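Local coordinates for protein prolyl-ACP dehydrogenase (Oscillatoria sp., PDB 4IRN) that oxidises the prolyl group carried by an acyl carrier protein, using FAD, in the biosynthesis of the cyanotoxin anatoxin-a, at residues 293-296 with 297-301; 97-100 with 101-105. All blocks are in the same frame, centred on the assembly; numbering follows the deposited sequence.

Both interactions are local to a helix, and their centres lie 28 Å apart, with about 13 Å between their nearest atoms. Interaction 2 comes first along the chain, at the start of helix 101-114 in the N-terminal family region; interaction 1 follows inside helix 285-304, in the C-terminal region. They do not touch, but two helices connect them. Gly112 and Tyr113, near the end of helix 101-114, bond to Arg293 and Glu296 of interaction 1. Helix 316-344 packs against Leu102 of interaction 2 and Leu295 of interaction 1. The two contacts thus belong to one helical framework that joins the N-terminal and C-terminal parts of the acyl-CoA dehydrogenase fold.

Interaction 1: residues 293-296 with 297-301; sequences RLLE and QSIRY
Gln297 runs alongside Arg293, the two side chains pointing the same way. Its NE2 lies 3.6 Å from Arg293 CG, near the guanidinium plane at its edge, and amide and guanidinium are turned 55° apart. The two groups pack without pairing: Arg293 NH1 bonds to the carbonyls of Gly112 and Tyr113, and NH2 forms a salt bridge with Glu389. Backbone N of Gln297 bonds to Arg293 O at 3.0 Å.

Ser298 uses two donors on one acceptor. Its N meets Leu294 O at 3.0 Å and its OG meets Leu294 O at 2.7 Å, from opposite faces of the carbonyl plane. With chi1 at -60°, the hydroxyl sits beside its own backbone N and turns back toward the preceding turn.

Ile299 lays CD1 against Leu295 CD1 at 3.8 Å, the two branches crossing at a slant, while Ile299 N donates to Leu295 O, continuing the helix. Arg300 N donates to Glu296 O at 3.1 Å, and its side chain folds back through a bend at chi3, so that Glu296 O lies over one face of the guanidinium, toward its rim. Glu296 OE1, held by Tyr113 OH, stays 4.2 Å from Arg300 NH2, beyond a salt bridge.

Successive i to i+4 bonds, one doubled by a serine hydroxyl, mark a regular alpha-helix, here in the helical C-terminal domain of the acyl-CoA dehydrogenase fold.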
ATOM      1  N   ARG A 293     -16.905   1.256 -16.756  1.00 11.25           N
ATOM      2  CA  ARG A 293     -17.834   0.136 -16.945  1.00 10.30           C
ATOM      3  C   ARG A 293     -17.806  -0.830 -15.757  1.00 13.08           C
ATOM      4  O   ARG A 293     -18.873  -1.191 -15.257  1.00 12.22           O
ATOM      5  CB  ARG A 293     -17.602  -0.612 -18.277  1.00  8.06           C
ATOM      6  CG  ARG A 293     -18.632  -1.738 -18.527  1.00  3.24           C
ATOM      7  CD  ARG A 293     -18.475  -2.450 -19.852  1.00  7.35           C
ATOM      8  NE  ARG A 293     -17.256  -3.249 -19.913  1.00  3.00           N
ATOM      9  CZ  ARG A 293     -16.205  -2.953 -20.667  1.00 16.06           C
ATOM     10  NH1 ARG A 293     -16.219  -1.879 -21.444  1.00  7.11           N
ATOM     11  NH2 ARG A 293     -15.134  -3.732 -20.654  1.00  3.00           N
ATOM     12  N   LEU A 294     -16.609  -1.212 -15.298  1.00  9.27           N
ATOM     13  CA  LEU A 294     -16.431  -2.107 -14.147  1.00  9.01           C
ATOM     14  C   LEU A 294     -16.896  -1.510 -12.836  1.00 13.27           C
ATOM     15  O   LEU A 294     -17.328  -2.248 -11.971  1.00 13.50           O
ATOM     16  CB  LEU A 294     -14.982  -2.602 -14.010  1.00  8.95           C
ATOM     17  CG  LEU A 294     -14.298  -3.244 -15.234  1.00 13.54           C
ATOM     18  CD1 LEU A 294     -12.851  -3.538 -14.919  1.00 13.68           C
ATOM     19  CD2 LEU A 294     -15.030  -4.495 -15.714  1.00 14.95           C
ATOM     20  N   LEU A 295     -16.804  -0.182 -12.678  1.00 10.62           N
ATOM     21  CA  LEU A 295     -17.279   0.499 -11.471  1.00 11.44           C
ATOM     22  C   LEU A 295     -18.799   0.395 -11.380  1.00 19.07           C
ATOM     23  O   LEU A 295     -19.308  -0.022 -10.334  1.00 19.79           O
ATOM     24  CB  LEU A 295     -16.809   1.982 -11.405  1.00 10.99           C
ATOM     25  CG  LEU A 295     -17.352   2.881 -10.262  1.00 14.09           C
ATOM     26  CD1 LEU A 295     -17.082   2.289  -8.869  1.00 13.99           C
ATOM     27  CD2 LEU A 295     -16.765   4.263 -10.357  1.00 13.04           C
ATOM     28  N   GLU A 296     -19.514   0.743 -12.478  1.00 16.41           N
ATOM     29  CA  GLU A 296     -20.977   0.694 -12.530  1.00 16.81           C
ATOM     30  C   GLU A 296     -21.496  -0.751 -12.392  1.00 20.96           C
ATOM     31  O   GLU A 296     -22.527  -0.984 -11.752  1.00 21.78           O
ATOM     32  CB  GLU A 296     -21.541   1.353 -13.804  1.00 18.49           C
ATOM     33  CG  GLU A 296     -21.147   2.799 -14.085  1.00 32.61           C
ATOM     34  CD  GLU A 296     -21.681   3.399 -15.378  1.00 53.89           C
ATOM     35  OE1 GLU A 296     -22.266   2.659 -16.200  1.00 36.16           O
ATOM     36  OE2 GLU A 296     -21.441   4.606 -15.604  1.00 49.13           O
ATOM     37  N   GLN A 297     -20.769  -1.709 -12.979  1.00 16.53           N
ATOM     38  CA  GLN A 297     -21.095  -3.136 -12.915  1.00 16.27           C
ATOM     39  C   GLN A 297     -20.948  -3.653 -11.495  1.00 22.09           C
ATOM     40  O   GLN A 297     -21.781  -4.445 -11.040  1.00 23.28           O
ATOM     41  CB  GLN A 297     -20.200  -3.939 -13.853  1.00 17.35           C
ATOM     42  CG  GLN A 297     -20.821  -4.091 -15.230  1.00 35.61           C
ATOM     43  CD  GLN A 297     -19.983  -4.864 -16.212  1.00 53.17           C
ATOM     44  OE1 GLN A 297     -19.006  -5.539 -15.859  1.00 45.62           O
ATOM     45  NE2 GLN A 297     -20.345  -4.760 -17.480  1.00 46.66           N
ATOM     46  N   SER A 298     -19.897  -3.186 -10.786  1.00 17.38           N
ATOM     47  CA  SER A 298     -19.613  -3.577  -9.406  1.00 16.54           C
ATOM     48  C   SER A 298     -20.582  -2.932  -8.413  1.00 19.56           C
ATOM     49  O   SER A 298     -20.980  -3.611  -7.457  1.00 20.04           O
ATOM     50  CB  SER A 298     -18.163  -3.296  -9.040  1.00 19.44           C
ATOM     51  OG  SER A 298     -17.269  -4.012  -9.878  1.00 24.85           O
ATOM     52  N   ILE A 299     -20.988  -1.642  -8.649  1.00 13.29           N
ATOM     53  CA  ILE A 299     -21.991  -0.941  -7.817  1.00 11.31           C
ATOM     54  C   ILE A 299     -23.303  -1.740  -7.901  1.00 14.84           C
ATOM     55  O   ILE A 299     -23.861  -2.094  -6.866  1.00 13.41           O
ATOM     56  CB  ILE A 299     -22.198   0.570  -8.173  1.00 12.79           C
ATOM     57  CG1 ILE A 299     -20.935   1.391  -7.886  1.00 12.59           C
ATOM     58  CG2 ILE A 299     -23.384   1.158  -7.389  1.00 12.31           C
ATOM     59  CD1 ILE A 299     -20.860   2.749  -8.560  1.00 13.44           C
ATOM     60  N   ARG A 300     -23.750  -2.069  -9.140  1.00 12.14           N
ATOM     61  CA  ARG A 300     -24.953  -2.861  -9.393  1.00 12.14           C
ATOM     62  C   ARG A 300     -24.938  -4.155  -8.580  1.00 16.02           C
ATOM     63  O   ARG A 300     -25.922  -4.450  -7.910  1.00 15.41           O
ATOM     64  CB  ARG A 300     -25.108  -3.183 -10.894  1.00 13.06           C
ATOM     65  CG  ARG A 300     -25.736  -2.063 -11.711  1.00 25.78           C
ATOM     66  CD  ARG A 300     -26.048  -2.502 -13.132  1.00 30.47           C
ATOM     67  NE  ARG A 300     -25.455  -1.610 -14.130  1.00 38.19           N
ATOM     68  CZ  ARG A 300     -24.677  -2.014 -15.131  1.00 58.13           C
ATOM     69  NH1 ARG A 300     -24.338  -3.292 -15.243  1.00 47.89           N
ATOM     70  NH2 ARG A 300     -24.168  -1.132 -15.980  1.00 48.52           N
ATOM     71  N   TYR A 301     -23.807  -4.901  -8.610  1.00 12.95           N
ATOM     72  CA  TYR A 301     -23.645  -6.161  -7.870  1.00 12.32           C
ATOM     73  C   TYR A 301     -23.635  -5.957  -6.344  1.00 18.99           C
ATOM     74  O   TYR A 301     -24.249  -6.746  -5.618  1.00 18.54           O
ATOM     75  CB  TYR A 301     -22.389  -6.921  -8.329  1.00 11.53           C
ATOM     76  CG  TYR A 301     -22.401  -8.367  -7.906  1.00 10.59           C
ATOM     77  CD1 TYR A 301     -23.080  -9.324  -8.655  1.00 11.55           C
ATOM     78  CD2 TYR A 301     -21.745  -8.784  -6.747  1.00 10.92           C
ATOM     79  CE1 TYR A 301     -23.116 -10.659  -8.259  1.00 11.92           C
ATOM     80  CE2 TYR A 301     -21.766 -10.119  -6.345  1.00 11.44           C
ATOM     81  CZ  TYR A 301     -22.458 -11.053  -7.104  1.00 19.26           C
ATOM     82  OH  TYR A 301     -22.497 -12.373  -6.745  1.00 21.96           O
TER

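Interaction 2: residues 97-100 with 101-105; sequences QELD and ILTTA
Asp100 and Thr103 meet through side chain and backbone at the start of helix 101-114, where Asp100 is the N-cap. The capping bond runs from Thr103 N to Asp100 OD2 at 3.2 Å and reaches the oxygen from above the carboxylate plane. A second bond joins the side chains: Thr103 OG1 donates to Asp100 OD1 at 2.7 Å, on the syn side but 31° out of plane. Both carboxylate oxygens are therefore gripped by one residue, which fixes the rotation of the group. A chi1 of 65° sets Asp100 CG between its backbone N and carbonyl carbon, turned over the first turn. The positive end of the helix dipole would probably favour the charged carboxylate there, although the nearby acid Glu344 would probably work against this.

The Asp100 carbonyl is also held twice. Thr104 N bonds to Asp100 O at 2.9 Å in the carbonyl plane, whereas Thr104 OG1, at 2.7 Å from Asp100 O, comes from above that plane.

Apolar packing is slight: Leu99 CD1 lies 4.1 Å from Thr103 CG2, the side chains crossing at about a right angle. Leu99 CB also touches the Thr104 hydroxyl oxygen.

Around this cap, Gln44 NE2 bonds to Thr103 OG1, and Ile101 N bonds to Glu344 OE1. Leu99 and Thr104 pack on Trp88, Ile101 touches helix 268-282, and Leu102 leans on helix 316-344.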
ATOM      1  N   GLN A  97     -10.452  12.403 -39.871  1.00 20.29           N
ATOM      2  CA  GLN A  97     -11.631  13.040 -39.275  1.00 19.08           C
ATOM      3  C   GLN A  97     -11.293  14.430 -38.779  1.00 22.10           C
ATOM      4  O   GLN A  97     -12.178  15.281 -38.675  1.00 21.31           O
ATOM      5  CB  GLN A  97     -12.183  12.208 -38.118  1.00 19.97           C
ATOM      6  CG  GLN A  97     -12.809  10.882 -38.526  1.00 29.64           C
ATOM      7  CD  GLN A  97     -13.839  10.965 -39.645  1.00 51.52           C
ATOM      8  OE1 GLN A  97     -13.801  10.182 -40.605  1.00 48.90           O
ATOM      9  NE2 GLN A  97     -14.789  11.883 -39.547  1.00 40.69           N
ATOM     10  N   GLU A  98     -10.002  14.616 -38.440  1.00 17.80           N
ATOM     11  CA  GLU A  98      -9.390  15.846 -37.984  1.00 16.77           C
ATOM     12  C   GLU A  98      -9.987  16.342 -36.688  1.00 20.62           C
ATOM     13  O   GLU A  98     -10.316  17.516 -36.584  1.00 22.17           O
ATOM     14  CB  GLU A  98      -9.443  16.903 -39.106  1.00 17.58           C
ATOM     15  CG  GLU A  98      -8.641  18.171 -38.855  1.00 22.39           C
ATOM     16  CD  GLU A  98      -8.260  18.962 -40.074  1.00 39.18           C
ATOM     17  OE1 GLU A  98      -8.534  18.518 -41.204  1.00 17.61           O
ATOM     18  OE2 GLU A  98      -7.646  20.033 -39.906  1.00 43.59           O
ATOM     19  N   LEU A  99     -10.128  15.469 -35.683  1.00 15.84           N
ATOM     20  CA  LEU A  99     -10.672  15.904 -34.392  1.00 15.69           C
ATOM     21  C   LEU A  99      -9.589  16.498 -33.544  1.00 20.40           C
ATOM     22  O   LEU A  99      -8.419  16.187 -33.704  1.00 20.95           O
ATOM     23  CB  LEU A  99     -11.319  14.760 -33.570  1.00 15.72           C
ATOM     24  CG  LEU A  99     -12.452  13.932 -34.146  1.00 20.78           C
ATOM     25  CD1 LEU A  99     -12.947  12.964 -33.118  1.00 20.64           C
ATOM     26  CD2 LEU A  99     -13.596  14.814 -34.590  1.00 24.86           C
ATOM     27  N   ASP A 100      -9.983  17.330 -32.603  1.00 17.44           N
ATOM     28  CA  ASP A 100      -9.035  17.854 -31.641  1.00 17.96           C
ATOM     29  C   ASP A 100      -8.745  16.730 -30.632  1.00 24.56           C
ATOM     30  O   ASP A 100      -9.584  15.838 -30.449  1.00 24.12           O
ATOM     31  CB  ASP A 100      -9.546  19.131 -30.963  1.00 20.01           C
ATOM     32  CG  ASP A 100     -10.774  18.945 -30.111  1.00 34.21           C
ATOM     33  OD1 ASP A 100     -11.899  18.964 -30.676  1.00 34.24           O
ATOM     34  OD2 ASP A 100     -10.620  18.798 -28.876  1.00 42.56           O
ATOM     35  N   ILE A 101      -7.543  16.739 -30.039  1.00 22.78           N
ATOM     36  CA  ILE A 101      -7.059  15.715 -29.104  1.00 22.48           C
ATOM     37  C   ILE A 101      -7.998  15.467 -27.929  1.00 25.97           C
ATOM     38  O   ILE A 101      -8.292  14.305 -27.630  1.00 25.68           O
ATOM     39  CB  ILE A 101      -5.600  15.982 -28.645  1.00 25.47           C
ATOM     40  CG1 ILE A 101      -4.654  16.313 -29.833  1.00 25.58           C
ATOM     41  CG2 ILE A 101      -5.061  14.832 -27.805  1.00 25.59           C
ATOM     42  CD1 ILE A 101      -4.562  15.297 -31.019  1.00 25.77           C
ATOM     43  N   LEU A 102      -8.483  16.546 -27.277  1.00 21.72           N
ATOM     44  CA  LEU A 102      -9.410  16.432 -26.144  1.00 20.92           C
ATOM     45  C   LEU A 102     -10.699  15.674 -26.501  1.00 24.19           C
ATOM     46  O   LEU A 102     -11.142  14.837 -25.714  1.00 24.86           O
ATOM     47  CB  LEU A 102      -9.697  17.794 -25.503  1.00 20.52           C
ATOM     48  CG  LEU A 102      -8.580  18.309 -24.585  1.00 24.54           C
ATOM     49  CD1 LEU A 102      -8.468  19.828 -24.640  1.00 24.58           C
ATOM     50  CD2 LEU A 102      -8.737  17.786 -23.145  1.00 24.46           C
ATOM     51  N   THR A 103     -11.239  15.906 -27.717  1.00 19.39           N
ATOM     52  CA  THR A 103     -12.418  15.211 -28.236  1.00 18.88           C
ATOM     53  C   THR A 103     -12.047  13.757 -28.540  1.00 21.50           C
ATOM     54  O   THR A 103     -12.820  12.860 -28.211  1.00 21.83           O
ATOM     55  CB  THR A 103     -13.004  15.951 -29.453  1.00 28.19           C
ATOM     56  OG1 THR A 103     -13.287  17.300 -29.084  1.00 28.71           O
ATOM     57  CG2 THR A 103     -14.282  15.296 -29.989  1.00 25.67           C
ATOM     58  N   THR A 104     -10.861  13.534 -29.154  1.00 16.41           N
ATOM     59  CA  THR A 104     -10.332  12.208 -29.507  1.00 15.37           C
ATOM     60  C   THR A 104     -10.210  11.331 -28.244  1.00 19.49           C
ATOM     61  O   THR A 104     -10.692  10.199 -28.254  1.00 19.20           O
ATOM     62  CB  THR A 104      -9.005  12.340 -30.292  1.00 15.76           C
ATOM     63  OG1 THR A 104      -9.143  13.303 -31.333  1.00 11.62           O
ATOM     64  CG2 THR A 104      -8.531  11.026 -30.882  1.00 14.39           C
ATOM     65  N   ALA A 105      -9.628  11.883 -27.152  1.00 15.80           N
ATOM     66  CA  ALA A 105      -9.447  11.204 -25.866  1.00 15.76           C
ATOM     67  C   ALA A 105     -10.788  10.875 -25.206  1.00 18.67           C
ATOM     68  O   ALA A 105     -10.964   9.770 -24.688  1.00 17.53           O
ATOM     69  CB  ALA A 105      -8.590  12.054 -24.935  1.00 16.63           C
TER